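Local structure of signal transduction histidine kinase, LytS (Clostridium beijerinckii, 5XSJ) at residues 46-51 against 97-102; 34-39 against 92-97; 64-69 against 75-80; 16-21 against 130-135. The protein probably acts as a membrane-bound sensor kinase that phosphorylates a protein histidine with ATP, this N-terminal helical portion preceding its kinase domain. All coordinates share one frame; numbering follows the deposited sequence.

How the interactions relate
From the N terminus, helix 15-42 runs the length of the molecule, helix 45-67 returns, helix 73-99 goes out again and helix 104-133 comes back. Interaction 4 joins the first of these to the last and closes the widest loop, with the other three nested inside it. Interactions 2 and 1 cross, their segments alternating along the chain; they touch through Tyr39 and Glu99, and together they tie the first two helices to helix 73-99. Interaction 3 closes the short turn after helix 45-67 and lies inside both of those loops. It abuts interaction 4 at one end of the bundle, across the chain's centre from interactions 1 and 2.

Interaction 1. Residues 46-51 against 97-102; sequences SKKESY and AYENKE
Lys48 and Glu99 reach toward each other from opposite directions and bridge a backbone separation of 11.2 Å between their CA atoms. Theirs is the sole contact between 46-51 and 97-102, and it is ionic: Lys48 NZ donates to Glu99 OE2 at 2.7 Å, meeting the syn lone pair of that oxygen. The grip is one-sided, since Lys48 NZ stays 3.5 Å from Glu99 OE1. Both chains are stretched out to make the span. In Lys48 the CG lies opposite the backbone N (chi1 178°) and every later bond is extended, which carries the ammonium clear of helix 45-67.

A further polar partner meets the same carboxylate oxygen, for Tyr39 OH is hydrogen-bonded to Glu99 OE2. The shaft of Lys48 also rests on Tyr39 and Ile95.

Backbone bonds fix the end of the helix that carries Glu99. Lys101, with its positive phi, closes a Schellman motif: Lys101 N bonds to Tyr98 O at 2.9 Å, and Glu102 N reaches back to Ala97 O at 3.2 Å. This turn terminates helix 73-99 just past the glutamate.

With an ammonium and a phenol both directed at Glu99 OE2, negative charge is probably drawn toward that oxygen, and the pairing should favour the ionised carboxylate at this surface position of the bundle.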
# COMPACT_ATOMS: atom_id res chain seq x y z
N SER B 46 -27.82 -4.58 13.49
CA SER B 46 -28.23 -4.92 12.14
C SER B 46 -27.06 -4.92 11.14
O SER B 46 -27.13 -5.54 10.08
CB SER B 46 -29.30 -3.96 11.65
OG SER B 46 -28.73 -2.69 11.34
N LYS B 47 -25.98 -4.21 11.47
CA LYS B 47 -24.81 -4.16 10.60
C LYS B 47 -24.09 -5.51 10.66
O LYS B 47 -23.67 -6.04 9.64
CB LYS B 47 -23.88 -3.01 11.01
CG LYS B 47 -24.03 -1.75 10.13
CD LYS B 47 -25.46 -1.30 10.00
CE LYS B 47 -25.62 0.00 9.21
NZ LYS B 47 -25.79 -0.20 7.76
N LYS B 48 -23.98 -6.07 11.86
CA LYS B 48 -23.39 -7.40 12.07
C LYS B 48 -24.23 -8.51 11.44
O LYS B 48 -23.69 -9.46 10.85
CB LYS B 48 -23.23 -7.66 13.56
CG LYS B 48 -22.66 -9.02 13.89
CD LYS B 48 -22.57 -9.23 15.38
CE LYS B 48 -22.06 -10.61 15.72
NZ LYS B 48 -22.24 -10.89 17.17
N GLU B 49 -25.55 -8.40 11.57
CA GLU B 49 -26.48 -9.31 10.92
C GLU B 49 -26.27 -9.32 9.41
O GLU B 49 -26.23 -10.39 8.78
CB GLU B 49 -27.92 -8.92 11.25
CG GLU B 49 -28.96 -9.89 10.73
CD GLU B 49 -30.39 -9.37 10.90
OE1 GLU B 49 -31.32 -10.03 10.40
OE2 GLU B 49 -30.57 -8.30 11.51
N SER B 50 -26.16 -8.14 8.81
CA SER B 50 -25.91 -8.05 7.38
C SER B 50 -24.51 -8.54 7.01
O SER B 50 -24.33 -9.16 5.96
CB SER B 50 -26.09 -6.62 6.88
OG SER B 50 -27.44 -6.22 6.98
N TYR B 51 -23.53 -8.25 7.85
CA TYR B 51 -22.17 -8.77 7.62
C TYR B 51 -22.22 -10.28 7.48
O TYR B 51 -21.62 -10.86 6.58
CB TYR B 51 -21.25 -8.37 8.78
CG TYR B 51 -20.26 -9.46 9.16
CD1 TYR B 51 -19.10 -9.64 8.43
CD2 TYR B 51 -20.48 -10.31 10.25
CE1 TYR B 51 -18.20 -10.63 8.74
CE2 TYR B 51 -19.55 -11.33 10.58
CZ TYR B 51 -18.41 -11.46 9.80
OH TYR B 51 -17.44 -12.41 10.01
N ALA B 97 -13.17 -9.67 19.70
CA ALA B 97 -12.42 -8.75 20.55
C ALA B 97 -13.20 -7.47 20.78
O ALA B 97 -13.19 -6.90 21.86
CB ALA B 97 -11.05 -8.44 19.94
N TYR B 98 -13.89 -7.01 19.74
CA TYR B 98 -14.71 -5.81 19.81
C TYR B 98 -15.81 -5.95 20.86
O TYR B 98 -16.01 -5.05 21.69
CB TYR B 98 -15.32 -5.51 18.45
CG TYR B 98 -16.34 -4.39 18.47
CD1 TYR B 98 -15.95 -3.07 18.62
CD2 TYR B 98 -17.70 -4.65 18.32
CE1 TYR B 98 -16.86 -2.05 18.62
CE2 TYR B 98 -18.63 -3.63 18.33
CZ TYR B 98 -18.20 -2.33 18.47
OH TYR B 98 -19.09 -1.30 18.48
N GLU B 99 -16.53 -7.06 20.82
CA GLU B 99 -17.68 -7.25 21.70
C GLU B 99 -17.23 -7.51 23.14
O GLU B 99 -17.99 -7.27 24.08
CB GLU B 99 -18.55 -8.39 21.17
CG GLU B 99 -19.23 -8.03 19.88
CD GLU B 99 -20.09 -9.16 19.33
OE1 GLU B 99 -19.85 -10.32 19.73
OE2 GLU B 99 -20.99 -8.89 18.49
N ASN B 100 -16.01 -7.99 23.30
CA ASN B 100 -15.35 -8.09 24.60
C ASN B 100 -14.82 -6.76 25.12
O ASN B 100 -14.19 -6.71 26.18
CB ASN B 100 -14.18 -9.07 24.54
CG ASN B 100 -14.55 -10.42 25.06
OD1 ASN B 100 -14.57 -10.65 26.27
ND2 ASN B 100 -14.84 -11.35 24.15
N LYS B 101 -15.06 -5.70 24.36
CA LYS B 101 -14.61 -4.34 24.70
C LYS B 101 -13.12 -4.28 25.00
O LYS B 101 -12.69 -3.69 25.98
CB LYS B 101 -15.44 -3.81 25.88
CG LYS B 101 -16.91 -3.67 25.52
CD LYS B 101 -17.75 -3.13 26.66
CE LYS B 101 -17.41 -1.67 26.96
NZ LYS B 101 -18.05 -1.21 28.23
N GLU B 102 -12.33 -4.90 24.14
CA GLU B 102 -10.89 -4.89 24.28
C GLU B 102 -10.27 -3.68 23.59
O GLU B 102 -10.89 -3.06 22.73
CB GLU B 102 -10.29 -6.18 23.72
CG GLU B 102 -10.83 -7.41 24.44
CD GLU B 102 -10.12 -8.68 24.03
OE1 GLU B 102 -9.38 -8.67 23.02
OE2 GLU B 102 -10.30 -9.70 24.74

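Interaction 2. Residues 34-39 against 92-97; sequences DNFNQY and KNTISA
Phe36 pushes the rim of its ring against Thr94 and Ile95, and the contact between the two helices is apolar throughout, with no hydrogen bond across it. Phe36 CZ comes within 3.6 Å of Thr94 CB, and Phe36 CE1 lies 3.8 Å from Ile95 CG1; both partners sit at the ring edge, close to its plane. With CG opposite the backbone N (chi1 168°), the phenyl group is carried across the gap to helix 73-99. A turn later, Tyr39 adds a looser touch, its CE2 atom 4.0 Å from Ile95 CG2, so the two branches of the isoleucine serve different aromatic rings.

The polar side chain facing Phe36, Thr94, turns its hydroxyl back along its own helix, where OG1 bonds to Ser90 O, and meets the phenyl ring with carbon. Tyr39 OH goes to Glu99.

The two helices run nearly parallel, at 19°, with their axes 11.1 Å apart at closest, a spacing bridged by the large side chains in the bundle interior. Helix 104-133 adds Ala114 against Phe36 and Asp110 against Thr94, while Tyr51 of helix 45-67 packs on Ile95, so all four helices of the bundle meet around this contact.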
# COMPACT_ATOMS: atom_id res chain seq x y z
N ASP B 34 -18.33 -3.96 4.16
CA ASP B 34 -18.87 -2.65 4.47
C ASP B 34 -19.69 -2.67 5.76
O ASP B 34 -19.53 -1.80 6.63
CB ASP B 34 -19.72 -2.18 3.29
CG ASP B 34 -20.27 -0.79 3.49
OD1 ASP B 34 -19.69 -0.01 4.28
OD2 ASP B 34 -21.29 -0.46 2.85
N ASN B 35 -20.54 -3.68 5.91
CA ASN B 35 -21.35 -3.80 7.11
C ASN B 35 -20.48 -4.13 8.31
O ASN B 35 -20.67 -3.55 9.38
CB ASN B 35 -22.44 -4.85 6.91
CG ASN B 35 -23.60 -4.31 6.10
OD1 ASN B 35 -24.44 -3.59 6.63
ND2 ASN B 35 -23.64 -4.61 4.80
N PHE B 36 -19.53 -5.04 8.12
CA PHE B 36 -18.52 -5.35 9.14
C PHE B 36 -17.83 -4.09 9.66
O PHE B 36 -17.77 -3.86 10.87
CB PHE B 36 -17.48 -6.33 8.57
CG PHE B 36 -16.25 -6.49 9.42
CD1 PHE B 36 -16.29 -7.23 10.59
CD2 PHE B 36 -15.05 -5.93 9.03
CE1 PHE B 36 -15.15 -7.39 11.37
CE2 PHE B 36 -13.90 -6.09 9.80
CZ PHE B 36 -13.95 -6.82 10.98
N ASN B 37 -17.29 -3.29 8.74
CA ASN B 37 -16.65 -2.02 9.08
C ASN B 37 -17.55 -1.12 9.93
O ASN B 37 -17.15 -0.64 10.99
CB ASN B 37 -16.25 -1.27 7.80
CG ASN B 37 -15.02 -1.88 7.12
OD1 ASN B 37 -14.23 -2.59 7.74
ND2 ASN B 37 -14.85 -1.57 5.85
N GLN B 38 -18.77 -0.90 9.46
CA GLN B 38 -19.72 -0.07 10.21
C GLN B 38 -20.02 -0.64 11.58
O GLN B 38 -20.17 0.11 12.54
CB GLN B 38 -21.03 0.10 9.43
CG GLN B 38 -20.86 0.90 8.13
CD GLN B 38 -22.13 0.89 7.31
OE1 GLN B 38 -23.18 1.36 7.76
NE2 GLN B 38 -22.07 0.30 6.12
N TYR B 39 -20.09 -1.96 11.68
CA TYR B 39 -20.38 -2.58 12.97
C TYR B 39 -19.27 -2.31 13.98
O TYR B 39 -19.54 -1.92 15.11
CB TYR B 39 -20.59 -4.08 12.84
CG TYR B 39 -20.86 -4.74 14.17
CD1 TYR B 39 -22.02 -4.44 14.90
CD2 TYR B 39 -19.97 -5.66 14.71
CE1 TYR B 39 -22.28 -5.03 16.14
CE2 TYR B 39 -20.22 -6.27 15.95
CZ TYR B 39 -21.38 -5.94 16.65
OH TYR B 39 -21.64 -6.55 17.86
N LYS B 92 -14.30 -12.49 12.24
CA LYS B 92 -14.91 -13.02 13.46
C LYS B 92 -14.04 -12.74 14.67
O LYS B 92 -14.54 -12.39 15.75
CB LYS B 92 -15.19 -14.53 13.33
CG LYS B 92 -16.47 -14.83 12.55
CD LYS B 92 -16.86 -16.32 12.56
CE LYS B 92 -18.13 -16.55 11.73
NZ LYS B 92 -18.48 -17.99 11.53
N ASN B 93 -12.72 -12.89 14.51
CA ASN B 93 -11.81 -12.56 15.60
C ASN B 93 -11.91 -11.08 15.98
O ASN B 93 -11.88 -10.74 17.16
CB ASN B 93 -10.37 -12.92 15.24
CG ASN B 93 -10.15 -14.41 15.18
OD1 ASN B 93 -10.95 -15.19 15.69
ND2 ASN B 93 -9.08 -14.83 14.53
N THR B 94 -12.04 -10.21 14.98
CA THR B 94 -12.22 -8.79 15.25
C THR B 94 -13.51 -8.55 16.03
O THR B 94 -13.51 -7.86 17.03
CB THR B 94 -12.25 -7.93 13.96
OG1 THR B 94 -11.07 -8.17 13.18
CG2 THR B 94 -12.34 -6.45 14.29
N ILE B 95 -14.61 -9.14 15.56
CA ILE B 95 -15.91 -8.95 16.19
C ILE B 95 -15.87 -9.44 17.64
O ILE B 95 -16.38 -8.80 18.56
CB ILE B 95 -17.02 -9.70 15.41
CG1 ILE B 95 -17.28 -9.03 14.07
CG2 ILE B 95 -18.31 -9.78 16.22
CD1 ILE B 95 -18.27 -9.79 13.23
N SER B 96 -15.21 -10.57 17.83
CA SER B 96 -15.05 -11.15 19.15
C SER B 96 -14.29 -10.24 20.12
O SER B 96 -14.72 -10.05 21.25
CB SER B 96 -14.35 -12.50 19.03
OG SER B 96 -14.15 -13.07 20.29
N ALA B 97 -13.17 -9.67 19.70
CA ALA B 97 -12.42 -8.75 20.55
C ALA B 97 -13.20 -7.47 20.78
O ALA B 97 -13.19 -6.90 21.86
CB ALA B 97 -11.05 -8.44 19.94

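Interaction 3. Residues 64-69 against 75-80; sequences NLKKNS and YILRDL
Leu77 carries this contact, its two methyls facing Leu65, Lys66 and Ser69 at the end of helix 45-67. Leu77 CD1 lies 3.7 Å from Leu65 O and at the same distance from Ser69 CB, so one methyl meets both the last turn of the helix and the loop that leaves it. The other methyl, Leu77 CD2, approaches Leu65 CB at 4.0 Å. Nearer the root, Leu77 CB touches Lys66 CG at 4.0 Å as these two side chains slide past one another in opposite directions. No hydrogen bond spans the segments; Leu77 packs by van der Waals contact on side-chain carbons and on the Leu65 carbonyl.

This is the turn of a helical hairpin: helix 45-67 ends, a short loop reverses the chain, and helix 73-99 starts back alongside, the two forming neighbouring helices of an up-and-down four-helix bundle.

Around this first shell, polar groups hold the end of helix 45-67. Ser69 OG donates to Lys66 O at 3.3 Å, reaching it from above the carbonyl plane. Its chi1 of 62° sets the hydroxyl between the backbone N and carbonyl carbon, turned back toward the helix, while its CB faces Leu77. Lys66 bends beyond CG and forms a salt bridge through NZ with Asp81, a second link to helix 73-99. Farther out, Leu128 of helix 104-133 packs on Leu77, while Asn18, Thr22 and Ile25 of helix 15-42 pack on Leu65.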
# COMPACT_ATOMS: atom_id res chain seq x y z
N ASN B 64 -21.19 -23.36 -4.96
CA ASN B 64 -21.98 -23.76 -6.11
C ASN B 64 -21.13 -23.79 -7.38
O ASN B 64 -21.18 -24.75 -8.13
CB ASN B 64 -23.18 -22.83 -6.29
CG ASN B 64 -24.04 -23.23 -7.49
OD1 ASN B 64 -24.62 -24.32 -7.51
ND2 ASN B 64 -24.12 -22.35 -8.48
N LEU B 65 -20.36 -22.73 -7.61
CA LEU B 65 -19.45 -22.68 -8.77
C LEU B 65 -18.41 -23.79 -8.74
O LEU B 65 -18.00 -24.28 -9.79
CB LEU B 65 -18.73 -21.33 -8.83
CG LEU B 65 -19.56 -20.09 -9.17
CD1 LEU B 65 -18.69 -18.84 -9.15
CD2 LEU B 65 -20.22 -20.26 -10.54
N LYS B 66 -17.97 -24.18 -7.55
CA LYS B 66 -16.95 -25.22 -7.41
C LYS B 66 -17.48 -26.56 -7.88
O LYS B 66 -16.71 -27.42 -8.31
CB LYS B 66 -16.48 -25.36 -5.96
CG LYS B 66 -15.67 -24.18 -5.45
CD LYS B 66 -14.51 -24.62 -4.56
CE LYS B 66 -14.99 -25.17 -3.25
NZ LYS B 66 -13.83 -25.51 -2.37
N LYS B 67 -18.79 -26.73 -7.78
CA LYS B 67 -19.46 -27.95 -8.24
C LYS B 67 -19.29 -28.12 -9.74
O LYS B 67 -19.10 -29.24 -10.22
CB LYS B 67 -20.94 -27.92 -7.88
CG LYS B 67 -21.29 -28.54 -6.54
CD LYS B 67 -22.70 -28.13 -6.11
CE LYS B 67 -23.69 -28.18 -7.28
NZ LYS B 67 -25.02 -27.58 -6.96
N ASN B 68 -19.35 -27.01 -10.47
CA ASN B 68 -19.32 -27.06 -11.94
C ASN B 68 -18.03 -26.53 -12.57
O ASN B 68 -18.06 -26.04 -13.70
CB ASN B 68 -20.51 -26.27 -12.51
CG ASN B 68 -21.86 -26.71 -11.94
OD1 ASN B 68 -21.95 -27.31 -10.86
ND2 ASN B 68 -22.93 -26.40 -12.67
N SER B 69 -16.91 -26.61 -11.86
CA SER B 69 -15.68 -25.97 -12.34
C SER B 69 -14.92 -26.84 -13.34
O SER B 69 -15.05 -28.07 -13.34
CB SER B 69 -14.76 -25.61 -11.17
OG SER B 69 -14.36 -26.77 -10.46
N TYR B 75 -8.63 -23.98 -9.74
CA TYR B 75 -7.52 -23.42 -8.96
C TYR B 75 -7.84 -22.05 -8.38
O TYR B 75 -7.51 -21.77 -7.24
CB TYR B 75 -6.24 -23.33 -9.81
CG TYR B 75 -5.66 -24.69 -10.09
CD1 TYR B 75 -4.89 -25.34 -9.14
CD2 TYR B 75 -5.92 -25.35 -11.29
CE1 TYR B 75 -4.39 -26.60 -9.36
CE2 TYR B 75 -5.42 -26.62 -11.52
CZ TYR B 75 -4.65 -27.24 -10.56
OH TYR B 75 -4.14 -28.49 -10.77
N ILE B 76 -8.48 -21.21 -9.19
CA ILE B 76 -8.87 -19.87 -8.75
C ILE B 76 -9.98 -19.96 -7.70
O ILE B 76 -9.99 -19.21 -6.73
CB ILE B 76 -9.34 -19.01 -9.94
CG1 ILE B 76 -8.25 -18.95 -11.02
CG2 ILE B 76 -9.68 -17.59 -9.48
CD1 ILE B 76 -8.71 -18.30 -12.32
N LEU B 77 -10.92 -20.88 -7.90
CA LEU B 77 -12.05 -21.02 -7.00
C LEU B 77 -11.59 -21.53 -5.65
O LEU B 77 -12.07 -21.06 -4.61
CB LEU B 77 -13.11 -21.97 -7.58
CG LEU B 77 -14.07 -21.33 -8.58
CD1 LEU B 77 -14.87 -22.38 -9.32
CD2 LEU B 77 -14.99 -20.39 -7.85
N ARG B 78 -10.64 -22.46 -5.67
CA ARG B 78 -10.06 -22.94 -4.42
C ARG B 78 -9.35 -21.80 -3.68
O ARG B 78 -9.50 -21.65 -2.48
CB ARG B 78 -9.08 -24.09 -4.68
CG ARG B 78 -8.39 -24.57 -3.40
CD ARG B 78 -7.51 -25.78 -3.63
NE ARG B 78 -6.41 -25.48 -4.53
CZ ARG B 78 -5.52 -26.39 -4.94
NH1 ARG B 78 -5.61 -27.65 -4.52
NH2 ARG B 78 -4.54 -26.03 -5.77
N ASP B 79 -8.58 -20.98 -4.40
CA ASP B 79 -7.91 -19.84 -3.76
C ASP B 79 -8.93 -18.86 -3.19
O ASP B 79 -8.75 -18.31 -2.11
CB ASP B 79 -7.01 -19.10 -4.76
CG ASP B 79 -5.74 -19.87 -5.10
OD1 ASP B 79 -5.38 -20.81 -4.35
OD2 ASP B 79 -5.10 -19.52 -6.12
N LEU B 80 -10.00 -18.62 -3.94
CA LEU B 80 -11.02 -17.68 -3.52
C LEU B 80 -11.78 -18.22 -2.30
O LEU B 80 -12.03 -17.51 -1.34
CB LEU B 80 -11.96 -17.38 -4.70
CG LEU B 80 -13.26 -16.65 -4.36
CD1 LEU B 80 -13.00 -15.29 -3.68
CD2 LEU B 80 -14.11 -16.50 -5.60

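Interaction 4. Residues 16-21 against 130-135; sequences LNNMLI and QNFLEA
At one end of the four-helix bundle the first and last helices come together, where Asn18 and Met19 of helix 15-42 meet Phe132 and Leu133 of helix 104-133. The backbones approach closely, with the CA atoms of Met19 and Phe132 6.0 Å apart.

Asn18 makes a CH-pi contact with the phenyl ring. Its CB stands 3.5 Å from the Phe132 ring centroid, almost on the ring normal, so the methylene sits squarely over one face. The amide continues past the ring, with Asn18 ND2 3.7 Å from Phe132 CE1, and its plane is inclined 35° to the ring, well short of a parallel stack.

Met19 covers the neighbouring turn. Its CB and Phe132 CB are 4.0 Å apart. A bend at chi3 of 81° lays the terminal methyl against the helix backbone: Met19 CE is 3.4 Å from Phe132 O and 3.5 Å from Leu133 CA. The sulfur rests on the leucine, Met19 SD lying 3.6 Å from Leu133 CD1.

Thr22 of helix 15-42 also packs on Phe132, and Leu65 of helix 45-67 touches Asn18. Leu133 of the second subunit packs on Met19, and Asn23 of that subunit bonds to Glu134, which places this end of the bundle at the interface between the two copies.

Such side-by-side packing of the N-terminal and C-terminal helices, running in opposite directions, is typical of an up-and-down four-helix bundle, where it closes the ring of helices.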
# COMPACT_ATOMS: atom_id res chain seq x y z
N LEU B 16 -22.71 -17.02 -19.13
CA LEU B 16 -23.29 -15.79 -18.61
C LEU B 16 -23.86 -15.95 -17.22
O LEU B 16 -23.79 -15.06 -16.41
CB LEU B 16 -24.39 -15.33 -19.54
CG LEU B 16 -25.22 -14.14 -19.12
CD1 LEU B 16 -24.50 -12.87 -19.50
CD2 LEU B 16 -26.56 -14.17 -19.81
N ASN B 17 -24.49 -17.07 -16.97
CA ASN B 17 -24.97 -17.39 -15.63
C ASN B 17 -23.82 -17.51 -14.62
O ASN B 17 -23.94 -17.09 -13.48
CB ASN B 17 -25.79 -18.68 -15.67
CG ASN B 17 -26.20 -19.16 -14.29
OD1 ASN B 17 -27.03 -18.53 -13.63
ND2 ASN B 17 -25.62 -20.27 -13.85
N ASN B 18 -22.70 -18.07 -15.06
CA ASN B 18 -21.52 -18.17 -14.22
C ASN B 18 -20.95 -16.81 -13.83
O ASN B 18 -20.46 -16.63 -12.72
CB ASN B 18 -20.45 -18.99 -14.92
CG ASN B 18 -20.74 -20.47 -14.87
OD1 ASN B 18 -21.44 -20.94 -13.97
ND2 ASN B 18 -20.20 -21.21 -15.82
N MET B 19 -21.02 -15.85 -14.73
CA MET B 19 -20.44 -14.57 -14.36
C MET B 19 -21.47 -13.69 -13.66
O MET B 19 -21.10 -12.76 -12.96
CB MET B 19 -19.82 -13.88 -15.58
CG MET B 19 -20.76 -13.22 -16.54
SD MET B 19 -19.67 -12.67 -18.10
CE MET B 19 -19.58 -14.38 -19.03
N LEU B 20 -22.75 -14.01 -13.82
CA LEU B 20 -23.75 -13.41 -12.94
C LEU B 20 -23.49 -13.82 -11.49
O LEU B 20 -23.50 -12.99 -10.59
CB LEU B 20 -25.16 -13.81 -13.35
CG LEU B 20 -25.73 -13.10 -14.58
CD1 LEU B 20 -27.21 -13.44 -14.73
CD2 LEU B 20 -25.53 -11.60 -14.44
N ILE B 21 -23.24 -15.11 -11.30
CA ILE B 21 -22.99 -15.65 -9.96
C ILE B 21 -21.70 -15.07 -9.39
O ILE B 21 -21.65 -14.70 -8.21
CB ILE B 21 -22.92 -17.20 -9.97
CG1 ILE B 21 -24.28 -17.79 -10.40
CG2 ILE B 21 -22.53 -17.73 -8.58
CD1 ILE B 21 -24.32 -19.31 -10.53
N GLN B 130 -13.64 -12.53 -15.77
CA GLN B 130 -12.97 -12.41 -17.05
C GLN B 130 -12.83 -13.76 -17.75
O GLN B 130 -13.02 -13.85 -18.96
CB GLN B 130 -11.59 -11.78 -16.88
CG GLN B 130 -11.59 -10.34 -16.39
CD GLN B 130 -10.19 -9.76 -16.39
OE1 GLN B 130 -9.52 -9.68 -17.43
NE2 GLN B 130 -9.72 -9.35 -15.21
N ASN B 131 -12.50 -14.79 -16.98
CA ASN B 131 -12.38 -16.14 -17.52
C ASN B 131 -13.70 -16.68 -18.07
O ASN B 131 -13.73 -17.28 -19.14
CB ASN B 131 -11.84 -17.08 -16.46
CG ASN B 131 -10.40 -16.81 -16.14
OD1 ASN B 131 -9.81 -15.85 -16.64
ND2 ASN B 131 -9.81 -17.66 -15.31
N PHE B 132 -14.78 -16.48 -17.32
CA PHE B 132 -16.10 -16.85 -17.80
C PHE B 132 -16.47 -16.05 -19.05
O PHE B 132 -17.15 -16.55 -19.95
CB PHE B 132 -17.15 -16.62 -16.71
CG PHE B 132 -17.09 -17.62 -15.60
CD1 PHE B 132 -16.93 -18.97 -15.88
CD2 PHE B 132 -17.17 -17.22 -14.29
CE1 PHE B 132 -16.88 -19.90 -14.86
CE2 PHE B 132 -17.12 -18.14 -13.26
CZ PHE B 132 -16.97 -19.48 -13.54
N LEU B 133 -16.02 -14.80 -19.11
CA LEU B 133 -16.31 -13.94 -20.24
C LEU B 133 -15.66 -14.46 -21.51
O LEU B 133 -16.11 -14.15 -22.61
CB LEU B 133 -15.84 -12.51 -19.94
CG LEU B 133 -16.33 -11.37 -20.84
CD1 LEU B 133 -17.84 -11.36 -20.93
CD2 LEU B 133 -15.84 -10.05 -20.29
N GLU B 134 -14.62 -15.28 -21.37
CA GLU B 134 -13.78 -15.67 -22.49
C GLU B 134 -13.92 -17.14 -22.92
O GLU B 134 -12.91 -17.85 -23.01
CB GLU B 134 -12.32 -15.37 -22.14
CG GLU B 134 -12.04 -13.88 -21.97
CD GLU B 134 -10.73 -13.61 -21.25
OE1 GLU B 134 -10.01 -14.58 -20.92
OE2 GLU B 134 -10.42 -12.41 -21.01
N ALA B 135 -15.14 -17.58 -23.19
CA ALA B 135 -15.37 -18.91 -23.77
C ALA B 135 -15.09 -18.91 -25.28
O ALA B 135 -16.01 -18.76 -26.10
CB ALA B 135 -16.79 -19.38 -23.48